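PDB 4AJ9: catalase-3 from Neurospora crassa, which catalyses the heme-dependent conversion of hydrogen peroxide to oxygen and water, and so probably protects cells from its toxic effects. Local coordinates for residues H65-G70 with R110-T115; A86-G91 with Y127-N132; P98-F103 with I326-G331; R117-F122 with N138-F143. All coordinates share one frame; numbering follows the deposited sequence.

Contact 1: H65-G70 with R110-T115. With HEM (protoporphyrin IX containing Fe), chain Y.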
# COMPACT_ATOMS: atom_id res chain seq x y z
N HIS C 65 3.56 20.99 2.88
CA HIS C 65 4.02 21.47 1.57
C HIS C 65 3.37 20.73 0.39
O HIS C 65 4.00 20.57 -0.66
CB HIS C 65 5.55 21.36 1.45
CG HIS C 65 6.32 22.15 2.46
ND1 HIS C 65 6.98 23.32 2.14
CD2 HIS C 65 6.57 21.92 3.77
CE1 HIS C 65 7.60 23.78 3.21
NE2 HIS C 65 7.37 22.95 4.22
N ALA C 66 2.14 20.26 0.56
CA ALA C 66 1.46 19.52 -0.50
C ALA C 66 1.28 20.36 -1.78
O ALA C 66 1.31 19.82 -2.89
CB ALA C 66 0.11 19.00 0.00
N ARG C 67 1.12 21.67 -1.60
CA ARG C 67 0.96 22.61 -2.72
C ARG C 67 2.29 23.21 -3.17
O ARG C 67 2.95 23.93 -2.41
CB ARG C 67 0.00 23.74 -2.31
CG ARG C 67 -0.24 24.81 -3.40
CD ARG C 67 -0.98 24.27 -4.62
NE ARG C 67 -1.11 25.30 -5.66
CZ ARG C 67 -1.74 25.16 -6.82
NH1 ARG C 67 -2.33 24.01 -7.13
NH2 ARG C 67 -1.77 26.17 -7.68
N GLY C 68 2.71 22.90 -4.39
CA GLY C 68 3.93 23.50 -4.90
C GLY C 68 4.22 23.16 -6.35
O GLY C 68 3.46 22.44 -7.00
N ALA C 69 5.34 23.68 -6.84
CA ALA C 69 5.72 23.52 -8.23
C ALA C 69 7.23 23.60 -8.36
O ALA C 69 7.90 24.24 -7.55
CB ALA C 69 5.04 24.59 -9.09
N GLY C 70 7.77 22.93 -9.37
CA GLY C 70 9.21 22.87 -9.49
C GLY C 70 9.76 22.93 -10.89
O GLY C 70 9.02 22.95 -11.88
N ARG C 110 -3.10 19.99 -1.81
CA ARG C 110 -2.96 20.15 -3.24
C ARG C 110 -4.21 20.87 -3.69
O ARG C 110 -5.29 20.59 -3.21
CB ARG C 110 -2.89 18.79 -3.93
CG ARG C 110 -1.69 17.95 -3.54
CD ARG C 110 -1.70 16.63 -4.31
NE ARG C 110 -1.86 16.86 -5.75
CZ ARG C 110 -2.75 16.23 -6.51
NH1 ARG C 110 -3.56 15.32 -5.98
NH2 ARG C 110 -2.82 16.50 -7.81
N GLY C 111 -4.07 21.82 -4.61
CA GLY C 111 -5.22 22.53 -5.10
C GLY C 111 -5.51 23.82 -4.36
O GLY C 111 -6.24 24.66 -4.89
N SER C 112 -4.95 24.00 -3.16
CA SER C 112 -5.13 25.28 -2.48
C SER C 112 -4.36 26.37 -3.23
O SER C 112 -3.63 26.07 -4.16
CB SER C 112 -4.70 25.21 -1.00
OG SER C 112 -3.34 24.83 -0.87
N ALA C 113 -4.55 27.62 -2.82
CA ALA C 113 -4.05 28.75 -3.60
C ALA C 113 -2.57 29.07 -3.34
O ALA C 113 -2.08 29.03 -2.21
CB ALA C 113 -4.91 29.99 -3.34
N ASP C 114 -1.87 29.40 -4.42
CA ASP C 114 -0.47 29.82 -4.33
C ASP C 114 -0.30 31.04 -3.43
O ASP C 114 0.71 31.17 -2.73
CB ASP C 114 0.09 30.14 -5.72
CG ASP C 114 0.41 28.90 -6.54
OD1 ASP C 114 0.50 27.78 -5.97
OD2 ASP C 114 0.60 29.05 -7.78
N THR C 115 -1.28 31.95 -3.44
CA THR C 115 -1.16 33.20 -2.70
C THR C 115 -1.87 33.22 -1.34
O THR C 115 -2.21 34.29 -0.83
CB THR C 115 -1.58 34.45 -3.56
OG1 THR C 115 -2.97 34.34 -3.94
CG2 THR C 115 -0.73 34.53 -4.81
CHA HEM Y . 8.23 18.61 3.56
CHB HEM Y . 11.05 22.37 4.80
CHC HEM Y . 10.69 21.05 9.45
CHD HEM Y . 8.65 16.87 8.11
C1A HEM Y . 8.98 19.76 3.48
C2A HEM Y . 9.26 20.54 2.28
C3A HEM Y . 10.03 21.59 2.63
C4A HEM Y . 10.28 21.50 4.05
CMA HEM Y . 10.59 22.70 1.71
CAA HEM Y . 8.71 20.22 0.86
CBA HEM Y . 9.74 19.51 -0.01
CGA HEM Y . 9.17 19.34 -1.39
O1A HEM Y . 8.83 18.19 -1.76
O2A HEM Y . 9.04 20.36 -2.11
C1B HEM Y . 11.25 22.31 6.17
C2B HEM Y . 12.14 23.16 6.93
C3B HEM Y . 12.03 22.81 8.23
C4B HEM Y . 11.09 21.72 8.30
CMB HEM Y . 13.01 24.27 6.29
CAB HEM Y . 12.78 23.38 9.46
CBB HEM Y . 13.99 23.94 9.32
C1C HEM Y . 10.19 19.78 9.47
C2C HEM Y . 10.18 18.88 10.61
C3C HEM Y . 9.59 17.74 10.22
C4C HEM Y . 9.26 17.86 8.83
CMC HEM Y . 10.70 19.22 12.02
CAC HEM Y . 9.37 16.46 11.03
CBC HEM Y . 10.26 16.11 11.96
C1D HEM Y . 8.33 16.94 6.78
C2D HEM Y . 7.69 15.89 6.05
C3D HEM Y . 7.55 16.43 4.63
C4D HEM Y . 8.14 17.75 4.65
CMD HEM Y . 7.24 14.52 6.61
CAD HEM Y . 6.94 15.70 3.43
CBD HEM Y . 8.09 15.08 2.65
CGD HEM Y . 7.55 14.25 1.52
O1D HEM Y . 8.30 14.00 0.55
O2D HEM Y . 6.35 13.86 1.58
NA HEM Y . 9.62 20.38 4.54
NB HEM Y . 10.63 21.45 7.03
NC HEM Y . 9.62 19.12 8.40
ND HEM Y . 8.59 18.01 5.94
FE HEM Y . 9.72 19.72 6.44
O HOH W 1 -1.60 21.01 -6.41

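Contact 2: A86-G91 with Y127-N132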
# COMPACT_ATOMS: atom_id res chain seq x y z
N ALA C 86 34.86 19.16 1.52
CA ALA C 86 35.19 18.08 0.59
C ALA C 86 34.07 17.82 -0.41
O ALA C 86 34.21 16.95 -1.28
CB ALA C 86 35.51 16.80 1.35
N ALA C 87 32.95 18.52 -0.26
CA ALA C 87 31.80 18.32 -1.14
C ALA C 87 32.19 18.46 -2.61
O ALA C 87 32.71 19.49 -3.03
CB ALA C 87 30.67 19.29 -0.79
N SER C 88 31.94 17.42 -3.39
CA SER C 88 32.41 17.35 -4.76
C SER C 88 31.79 18.42 -5.66
O SER C 88 32.45 18.95 -6.55
CB SER C 88 32.13 15.96 -5.35
OG SER C 88 32.29 15.96 -6.75
N PHE C 89 30.53 18.75 -5.43
CA PHE C 89 29.87 19.72 -6.29
C PHE C 89 30.40 21.14 -6.07
O PHE C 89 30.13 22.04 -6.86
CB PHE C 89 28.34 19.66 -6.14
CG PHE C 89 27.80 20.33 -4.90
CD1 PHE C 89 27.91 19.72 -3.66
CD2 PHE C 89 27.16 21.56 -4.99
CE1 PHE C 89 27.40 20.33 -2.53
CE2 PHE C 89 26.64 22.17 -3.86
CZ PHE C 89 26.77 21.56 -2.64
N LEU C 90 31.17 21.34 -5.00
CA LEU C 90 31.78 22.64 -4.74
C LEU C 90 33.30 22.61 -4.94
O LEU C 90 34.01 23.52 -4.53
CB LEU C 90 31.44 23.10 -3.32
CG LEU C 90 29.95 23.38 -3.09
CD1 LEU C 90 29.64 23.52 -1.62
CD2 LEU C 90 29.52 24.62 -3.87
N GLY C 91 33.78 21.57 -5.61
CA GLY C 91 35.21 21.29 -5.66
C GLY C 91 36.03 21.92 -6.78
O GLY C 91 37.24 21.76 -6.81
N TYR C 127 22.22 16.96 -7.97
CA TYR C 127 22.52 15.61 -8.39
C TYR C 127 24.04 15.52 -8.62
O TYR C 127 24.51 15.59 -9.76
CB TYR C 127 21.76 15.29 -9.69
CG TYR C 127 20.24 15.28 -9.58
CD1 TYR C 127 19.49 16.45 -9.72
CD2 TYR C 127 19.55 14.08 -9.39
CE1 TYR C 127 18.10 16.43 -9.64
CE2 TYR C 127 18.17 14.05 -9.31
CZ TYR C 127 17.45 15.22 -9.44
OH TYR C 127 16.07 15.18 -9.36
N THR C 128 24.80 15.40 -7.53
CA THR C 128 26.27 15.48 -7.60
C THR C 128 26.87 14.16 -8.03
O THR C 128 26.20 13.13 -8.02
CB THR C 128 26.92 15.88 -6.26
OG1 THR C 128 27.10 14.72 -5.43
CG2 THR C 128 26.06 16.91 -5.53
N ASP C 129 28.15 14.19 -8.40
CA ASP C 129 28.81 12.96 -8.81
C ASP C 129 29.20 12.12 -7.59
O ASP C 129 29.79 11.06 -7.74
CB ASP C 129 30.01 13.25 -9.72
CG ASP C 129 30.93 14.31 -9.15
OD1 ASP C 129 30.98 14.45 -7.91
OD2 ASP C 129 31.59 15.02 -9.95
N GLU C 130 28.83 12.58 -6.40
CA GLU C 130 29.00 11.78 -5.17
C GLU C 130 27.67 11.62 -4.43
O GLU C 130 27.62 11.58 -3.19
CB GLU C 130 30.11 12.36 -4.27
CG GLU C 130 31.48 12.30 -4.96
CD GLU C 130 32.65 12.74 -4.09
OE1 GLU C 130 32.45 13.26 -2.98
OE2 GLU C 130 33.80 12.55 -4.55
N GLY C 131 26.59 11.53 -5.20
CA GLY C 131 25.27 11.23 -4.66
C GLY C 131 24.39 12.46 -4.62
O GLY C 131 24.85 13.57 -4.85
N ASN C 132 23.11 12.26 -4.32
CA ASN C 132 22.19 13.37 -4.23
C ASN C 132 22.37 14.12 -2.93
O ASN C 132 22.39 13.51 -1.86
CB ASN C 132 20.74 12.88 -4.35
CG ASN C 132 20.41 12.37 -5.72
OD1 ASN C 132 21.13 12.65 -6.68
ND2 ASN C 132 19.33 11.59 -5.83
O HOH W 2 30.66 15.18 -2.00

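Contact 3: P98-F103 with I326-G331. With HEM (protoporphyrin IX containing Fe), chain Y.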
# COMPACT_ATOMS: atom_id res chain seq x y z
N PRO C 98 23.54 19.28 -12.21
CA PRO C 98 22.08 19.41 -12.41
C PRO C 98 21.36 19.59 -11.08
O PRO C 98 21.77 19.02 -10.07
CB PRO C 98 21.68 18.07 -13.02
CG PRO C 98 22.97 17.45 -13.52
CD PRO C 98 24.05 17.96 -12.62
N VAL C 99 20.28 20.37 -11.10
CA VAL C 99 19.45 20.54 -9.91
C VAL C 99 17.98 20.38 -10.26
O VAL C 99 17.58 20.51 -11.43
CB VAL C 99 19.66 21.91 -9.23
CG1 VAL C 99 21.15 22.15 -8.93
CG2 VAL C 99 19.10 23.05 -10.09
N PHE C 100 17.18 20.09 -9.25
CA PHE C 100 15.74 20.26 -9.36
C PHE C 100 15.30 21.01 -8.13
O PHE C 100 15.77 20.74 -7.02
CB PHE C 100 15.01 18.92 -9.47
CG PHE C 100 13.53 19.06 -9.73
CD1 PHE C 100 12.64 19.28 -8.69
CD2 PHE C 100 13.03 18.98 -11.02
CE1 PHE C 100 11.27 19.43 -8.93
CE2 PHE C 100 11.65 19.12 -11.27
CZ PHE C 100 10.79 19.35 -10.22
N VAL C 101 14.40 21.97 -8.30
CA VAL C 101 13.92 22.75 -7.17
C VAL C 101 12.40 22.70 -7.10
O VAL C 101 11.72 22.88 -8.11
CB VAL C 101 14.37 24.23 -7.28
CG1 VAL C 101 13.65 25.08 -6.24
CG2 VAL C 101 15.87 24.33 -7.11
N ARG C 102 11.87 22.44 -5.91
CA ARG C 102 10.43 22.57 -5.71
C ARG C 102 10.14 23.65 -4.68
O ARG C 102 10.73 23.67 -3.59
CB ARG C 102 9.81 21.24 -5.27
CG ARG C 102 8.30 21.28 -5.12
CD ARG C 102 7.77 19.85 -4.93
NE ARG C 102 6.32 19.81 -4.79
CZ ARG C 102 5.67 20.11 -3.67
NH1 ARG C 102 6.35 20.48 -2.59
NH2 ARG C 102 4.34 20.05 -3.64
N PHE C 103 9.25 24.57 -5.04
CA PHE C 103 8.82 25.65 -4.15
C PHE C 103 7.41 25.29 -3.72
O PHE C 103 6.73 24.57 -4.43
CB PHE C 103 8.77 26.98 -4.90
CG PHE C 103 10.05 27.36 -5.56
CD1 PHE C 103 11.07 27.95 -4.81
CD2 PHE C 103 10.24 27.18 -6.93
CE1 PHE C 103 12.27 28.33 -5.42
CE2 PHE C 103 11.44 27.56 -7.55
CZ PHE C 103 12.46 28.15 -6.78
N ILE C 326 8.90 13.62 -6.84
CA ILE C 326 10.21 13.86 -6.25
C ILE C 326 10.14 13.84 -4.71
O ILE C 326 9.22 14.40 -4.12
CB ILE C 326 10.90 15.14 -6.76
CG1 ILE C 326 12.40 15.09 -6.43
CG2 ILE C 326 10.19 16.39 -6.21
CD1 ILE C 326 13.25 16.24 -7.07
N SER C 327 11.11 13.18 -4.09
CA SER C 327 11.10 12.92 -2.65
C SER C 327 12.35 13.53 -2.01
O SER C 327 13.42 12.91 -2.05
CB SER C 327 11.14 11.41 -2.39
OG SER C 327 9.98 10.76 -2.92
N PHE C 328 12.22 14.72 -1.44
CA PHE C 328 13.36 15.39 -0.81
C PHE C 328 13.62 14.82 0.58
O PHE C 328 12.70 14.31 1.22
CB PHE C 328 13.12 16.90 -0.69
CG PHE C 328 13.16 17.64 -2.00
CD1 PHE C 328 14.37 18.09 -2.54
CD2 PHE C 328 11.99 17.93 -2.69
CE1 PHE C 328 14.40 18.77 -3.74
CE2 PHE C 328 12.02 18.62 -3.89
CZ PHE C 328 13.23 19.04 -4.41
N GLN C 329 14.87 14.91 1.03
CA GLN C 329 15.25 14.48 2.38
C GLN C 329 16.47 15.27 2.86
O GLN C 329 17.49 15.33 2.17
CB GLN C 329 15.66 13.01 2.40
CG GLN C 329 14.58 11.97 2.09
CD GLN C 329 15.12 10.57 2.33
OE1 GLN C 329 15.73 10.31 3.36
NE2 GLN C 329 14.93 9.68 1.37
N PRO C 330 16.38 15.85 4.07
CA PRO C 330 17.59 16.47 4.63
C PRO C 330 18.62 15.40 4.96
O PRO C 330 19.79 15.73 5.17
CB PRO C 330 17.08 17.15 5.91
CG PRO C 330 15.62 17.18 5.79
CD PRO C 330 15.21 16.04 4.93
N GLY C 331 18.22 14.13 4.95
CA GLY C 331 19.19 13.05 5.16
C GLY C 331 19.98 12.75 3.89
O GLY C 331 20.92 11.95 3.89
CHA HEM Y . 8.23 18.61 3.56
CHB HEM Y . 11.05 22.37 4.80
CHC HEM Y . 10.69 21.05 9.45
CHD HEM Y . 8.65 16.87 8.11
C1A HEM Y . 8.98 19.76 3.48
C2A HEM Y . 9.26 20.54 2.28
C3A HEM Y . 10.03 21.59 2.63
C4A HEM Y . 10.28 21.50 4.05
CMA HEM Y . 10.59 22.70 1.71
CAA HEM Y . 8.71 20.22 0.86
CBA HEM Y . 9.74 19.51 -0.01
CGA HEM Y . 9.17 19.34 -1.39
O1A HEM Y . 8.83 18.19 -1.76
O2A HEM Y . 9.04 20.36 -2.11
C1B HEM Y . 11.25 22.31 6.17
C2B HEM Y . 12.14 23.16 6.93
C3B HEM Y . 12.03 22.81 8.23
C4B HEM Y . 11.09 21.72 8.30
CMB HEM Y . 13.01 24.27 6.29
CAB HEM Y . 12.78 23.38 9.46
CBB HEM Y . 13.99 23.94 9.32
C1C HEM Y . 10.19 19.78 9.47
C2C HEM Y . 10.18 18.88 10.61
C3C HEM Y . 9.59 17.74 10.22
C4C HEM Y . 9.26 17.86 8.83
CMC HEM Y . 10.70 19.22 12.02
CAC HEM Y . 9.37 16.46 11.03
CBC HEM Y . 10.26 16.11 11.96
C1D HEM Y . 8.33 16.94 6.78
C2D HEM Y . 7.69 15.89 6.05
C3D HEM Y . 7.55 16.43 4.63
C4D HEM Y . 8.14 17.75 4.65
CMD HEM Y . 7.24 14.52 6.61
CAD HEM Y . 6.94 15.70 3.43
CBD HEM Y . 8.09 15.08 2.65
CGD HEM Y . 7.55 14.25 1.52
O1D HEM Y . 8.30 14.00 0.55
O2D HEM Y . 6.35 13.86 1.58
NA HEM Y . 9.62 20.38 4.54
NB HEM Y . 10.63 21.45 7.03
NC HEM Y . 9.62 19.12 8.40
ND HEM Y . 8.59 18.01 5.94
FE HEM Y . 9.72 19.72 6.44

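Contact 4: R117-F122 with N138-F143. With HEM (protoporphyrin IX containing Fe), chain Y; ACT (acetate ion), chain B.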
# COMPACT_ATOMS: atom_id res chain seq x y z
N ARG C 117 -1.47 33.18 2.61
CA ARG C 117 -0.35 33.59 3.48
C ARG C 117 0.25 32.37 4.19
O ARG C 117 -0.47 31.62 4.84
CB ARG C 117 -0.79 34.63 4.52
CG ARG C 117 0.33 34.96 5.52
CD ARG C 117 -0.10 35.96 6.59
NE ARG C 117 -0.58 37.24 6.05
CZ ARG C 117 0.21 38.19 5.55
NH1 ARG C 117 1.53 38.00 5.49
NH2 ARG C 117 -0.31 39.32 5.10
N ASP C 118 1.56 32.17 4.08
CA ASP C 118 2.17 30.97 4.63
C ASP C 118 3.68 31.03 4.50
O ASP C 118 4.22 31.80 3.70
CB ASP C 118 1.65 29.73 3.89
CG ASP C 118 1.68 28.47 4.73
OD1 ASP C 118 2.16 28.53 5.89
OD2 ASP C 118 1.23 27.41 4.23
N VAL C 119 4.37 30.23 5.30
CA VAL C 119 5.78 29.97 5.05
C VAL C 119 5.85 29.28 3.68
O VAL C 119 4.86 28.69 3.26
CB VAL C 119 6.36 29.06 6.13
CG1 VAL C 119 7.79 28.66 5.82
CG2 VAL C 119 6.28 29.74 7.48
N HIS C 120 6.97 29.41 2.97
CA HIS C 120 7.13 28.77 1.67
C HIS C 120 8.34 27.86 1.64
O HIS C 120 9.41 28.24 2.13
CB HIS C 120 7.27 29.81 0.56
CG HIS C 120 6.05 30.65 0.37
ND1 HIS C 120 5.61 31.55 1.32
CD2 HIS C 120 5.12 30.66 -0.61
CE1 HIS C 120 4.49 32.11 0.92
NE2 HIS C 120 4.17 31.59 -0.26
N GLY C 121 8.17 26.69 1.04
CA GLY C 121 9.28 25.77 0.83
C GLY C 121 10.16 26.19 -0.33
O GLY C 121 9.70 26.82 -1.29
N PHE C 122 11.44 25.83 -0.25
CA PHE C 122 12.44 26.16 -1.27
C PHE C 122 13.42 25.01 -1.19
O PHE C 122 14.42 25.09 -0.48
CB PHE C 122 13.14 27.48 -0.91
CG PHE C 122 14.03 28.05 -1.99
CD1 PHE C 122 14.80 27.23 -2.80
CD2 PHE C 122 14.11 29.43 -2.17
CE1 PHE C 122 15.62 27.78 -3.78
CE2 PHE C 122 14.94 29.99 -3.14
CZ PHE C 122 15.69 29.17 -3.95
N ASN C 138 13.32 26.76 3.48
CA ASN C 138 12.14 27.60 3.35
C ASN C 138 12.54 29.01 2.93
O ASN C 138 13.72 29.30 2.83
CB ASN C 138 11.36 27.66 4.67
CG ASN C 138 10.53 26.41 4.90
OD1 ASN C 138 10.16 25.74 3.95
ND2 ASN C 138 10.25 26.10 6.17
N ASN C 139 11.56 29.89 2.70
CA ASN C 139 11.87 31.26 2.30
C ASN C 139 12.00 32.19 3.50
O ASN C 139 12.06 33.42 3.33
CB ASN C 139 10.82 31.80 1.32
CG ASN C 139 9.53 32.19 2.01
OD1 ASN C 139 9.08 31.53 2.95
ND2 ASN C 139 8.94 33.30 1.56
N ILE C 140 12.01 31.60 4.69
CA ILE C 140 12.14 32.29 5.97
C ILE C 140 13.23 31.56 6.76
O ILE C 140 13.28 30.34 6.72
CB ILE C 140 10.82 32.26 6.74
CG1 ILE C 140 9.81 33.19 6.06
CG2 ILE C 140 11.01 32.61 8.22
CD1 ILE C 140 8.37 32.99 6.55
N PRO C 141 14.11 32.30 7.45
CA PRO C 141 15.36 31.71 7.96
C PRO C 141 15.23 31.03 9.31
O PRO C 141 16.20 30.46 9.78
CB PRO C 141 16.30 32.92 8.08
CG PRO C 141 15.38 34.07 8.32
CD PRO C 141 14.16 33.78 7.47
N VAL C 142 14.06 31.12 9.94
CA VAL C 142 13.87 30.51 11.24
C VAL C 142 12.60 29.67 11.24
O VAL C 142 11.66 29.94 10.50
CB VAL C 142 13.76 31.57 12.36
CG1 VAL C 142 15.09 32.31 12.52
CG2 VAL C 142 12.61 32.55 12.06
N PHE C 143 12.56 28.64 12.07
CA PHE C 143 11.37 27.81 12.15
C PHE C 143 10.62 27.97 13.47
O PHE C 143 11.17 28.51 14.42
CB PHE C 143 11.70 26.35 11.87
CG PHE C 143 10.53 25.57 11.38
CD1 PHE C 143 10.05 25.76 10.09
CD2 PHE C 143 9.87 24.68 12.20
CE1 PHE C 143 8.95 25.05 9.63
CE2 PHE C 143 8.77 23.97 11.76
CZ PHE C 143 8.31 24.16 10.47
CHA HEM Y . 8.23 18.61 3.56
CHB HEM Y . 11.05 22.37 4.80
CHC HEM Y . 10.69 21.05 9.45
CHD HEM Y . 8.65 16.87 8.11
C1A HEM Y . 8.98 19.76 3.48
C2A HEM Y . 9.26 20.54 2.28
C3A HEM Y . 10.03 21.59 2.63
C4A HEM Y . 10.28 21.50 4.05
CMA HEM Y . 10.59 22.70 1.71
CAA HEM Y . 8.71 20.22 0.86
CBA HEM Y . 9.74 19.51 -0.01
CGA HEM Y . 9.17 19.34 -1.39
O1A HEM Y . 8.83 18.19 -1.76
O2A HEM Y . 9.04 20.36 -2.11
C1B HEM Y . 11.25 22.31 6.17
C2B HEM Y . 12.14 23.16 6.93
C3B HEM Y . 12.03 22.81 8.23
C4B HEM Y . 11.09 21.72 8.30
CMB HEM Y . 13.01 24.27 6.29
CAB HEM Y . 12.78 23.38 9.46
CBB HEM Y . 13.99 23.94 9.32
C1C HEM Y . 10.19 19.78 9.47
C2C HEM Y . 10.18 18.88 10.61
C3C HEM Y . 9.59 17.74 10.22
C4C HEM Y . 9.26 17.86 8.83
CMC HEM Y . 10.70 19.22 12.02
CAC HEM Y . 9.37 16.46 11.03
CBC HEM Y . 10.26 16.11 11.96
C1D HEM Y . 8.33 16.94 6.78
C2D HEM Y . 7.69 15.89 6.05
C3D HEM Y . 7.55 16.43 4.63
C4D HEM Y . 8.14 17.75 4.65
CMD HEM Y . 7.24 14.52 6.61
CAD HEM Y . 6.94 15.70 3.43
CBD HEM Y . 8.09 15.08 2.65
CGD HEM Y . 7.55 14.25 1.52
O1D HEM Y . 8.30 14.00 0.55
O2D HEM Y . 6.35 13.86 1.58
NA HEM Y . 9.62 20.38 4.54
NB HEM Y . 10.63 21.45 7.03
NC HEM Y . 9.62 19.12 8.40
ND HEM Y . 8.59 18.01 5.94
FE HEM Y . 9.72 19.72 6.44
C ACT B . 10.13 36.85 -0.05
O ACT B . 11.21 37.23 0.44
OXT ACT B . 9.78 35.68 0.28
CH3 ACT B . 9.31 37.75 -0.95

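Contact 1: H65-G70 with R110-T115
R67 reaches across to D114 and holds it side-on, with two nitrogens on one oxygen. R67 NE donates to D114 OD1 over 3.0 Å, and R67 NH2 donates to the same OD1 over 3.3 Å. Both come from one face of the carboxylate, above its plane. OD1 itself lies close to the guanidinium plane, and the two flat groups are turned 45° from each other. S112 O sits over a face of the guanidinium, 3.0 Å from R67 NE, but at a poor angle for a hydrogen bond. The R67 chain leaves with CG opposite the backbone N (chi1 180°) and bends at chi2 (66°), which turns the guanidinium along G111 to D114. R67 NH2 also forms a salt bridge with D253, so its charge is shared between two acids. D114 OD2 accepts from the backbone N of R256, in the first turn of helix 254-264. That helix end would probably stabilise the negative charge.

The site lies where the loop after strand 96-104 of the catalase beta barrel passes the start of strand 68-77. H65, two residues before R67, is the predicted active-site histidine. Its imidazole lies face-on over the heme, with CD2 3.2 Å from HEM C1A.

R110 is modelled in two conformers, so its details are less certain. In one, R110 CG lies 3.6 Å from A66 O. The A66 methyl lies beside it, with CB 4.1 Å from R110 CG. The R110 guanidinium forms salt bridges with E61 and E165 of the second subunit.

Contact 2: A86-G91 with Y127-N132
The turn of the beta hairpin formed by strands 121-128 and 131-138 meets the loop 86-91, with S88 set against D129 and E130 and F89 against T128. S88 points at the hairpin with OG opposite its own backbone N (chi1 166°). This brings OG to the D129 carboxylate. The modelled S88 OG to D129 OD1 distance is 2.3 Å, too short to be trusted as a bond length. The S88 CB methylene lies against the E130 carboxylate, 3.5 Å from E130 CD. A water adds a polar link between the same two residues. It accepts from S88 N and donates to E130 OE1 over 2.8 Å. The other oxygen, E130 OE2, forms a salt bridge with R416, so both E130 oxygens have a partner.

The apolar part is small. T128 CG2 packs on the base of the F89 side chain, 3.6 Å from F89 CB. The F89 ring meets the rings of F126 and F133, on the two strands of the hairpin.

The T128 hydroxyl works within the turn. OG1 accepts from the backbone N of E130 over 2.9 Å. It also donates to G131 O over 2.6 Å, in the carbonyl plane and on a lone pair. Two bonds thus fix its rotation and leave CG2 facing F89. Beyond the turn, the backbone of N132 bonds to the third subunit. The arrangement is a tight hairpin, with D129 and E130 at its corner and an ST turn at T128.

Contact 3: P98-F103 with I326-G331
The heme propionate pocket is walled here by R102 of strand 96-104 and F328 of the loop 326-331. R102 CB packs against the F328 ring, 3.7 Å from CE2. From there the arginine chain runs out extended as far as NE, with CG opposite the backbone N (chi1 -177°), and its end passes beyond the phenylalanine to the propionate. R102 NH1 donates to HEM O2A over 2.7 Å. The bond is fairly straight at 160°, and the oxygen lies at the guanidinium edge, in its plane. R102 NH2 donates to the carbonyl of H65, so one arginine joins the propionate to the backbone of the predicted active-site histidine. The second oxygen of the same propionate, HEM O1A, meets the edge of the F328 ring, 3.3 Å from CD2. A leucine in place of R102 would probably leave HEM O2A without this charged donor and the H65 carbonyl without its bond from NH2.

Two residues earlier on the strand, F100 receives I326, whose CD1 comes within 3.5 Å of F100 CD1. The F328 ring also turns its edge to the backbone here, with CZ 4.0 Å from F100 O.

Strand 96-104 is paired with strand 68-77 through V101 and A71, and with strand 121-128 through R102 and A123. From strand 121-128, R125 makes a cation-pi contact with F328. Helix 343-360 adjoins the loop, with P330 against Y352.

Contact 4: R117-F122 with N138-F143
N139 N donates to H120 O over 2.8 Å. A second bond runs the other way between the same residues. H120 N donates to N139 OD1 over 3.0 Å, from 49° out of the plane of the amide carbonyl. The N139 side chain stands between its own N and carbonyl carbon (chi1 76°), which carries OD1 back to the H120 backbone. Its other end, N139 ND2, donates to an acetate ion, probably from the crystallisation liquor, 2.8 Å away at OXT. With an alanine here, H120 N is likely to lose its acceptor, and only the backbone half of this paired link would remain.

G121 and N138 form an antiparallel non-hydrogen-bonded pair, with CA atoms 4.2 Å apart. G121 CA is 3.5 Å from the heme methyl CMA, and a CB here would clash with that methyl. V119 CG1 packs on the N138 amide, while V119 CG2 lies 4.0 Å from I140 CD1. N138 is a predicted active-site residue. Its side chain lies beside both the heme and H65, where V119 backs it.

F143 lays a ring face over the heme vinyl carbon CAB and packs on helix 151-158. V119 and I140 touch helix 187-193. Strand 121-128 bonds to S104 at the end of strand 96-104, and F122 turns to F103, W230 and W271.

From the N terminus, 65-70, 86-91 and 98-103 open contacts 1, 2 and 3 in turn. Contact 1 closes first, when 110-115 returns to the start of strand 68-77. Contact 4 then opens at 117-122. Contact 2 closes at 127-132, and contact 4 closes at 138-143. Contact 3 closes last, at 326-331. Contacts 1, 2 and 3 cross one another, and contact 2 also crosses contact 4. Contact 4 follows contact 1 in series and falls wholly within the span of contact 3. All four reach the same antiparallel sheet. Contacts 1, 3 and 4 border the heme, while contact 2 lies at the far hairpin end, about 30 Å from contact 1 between centres.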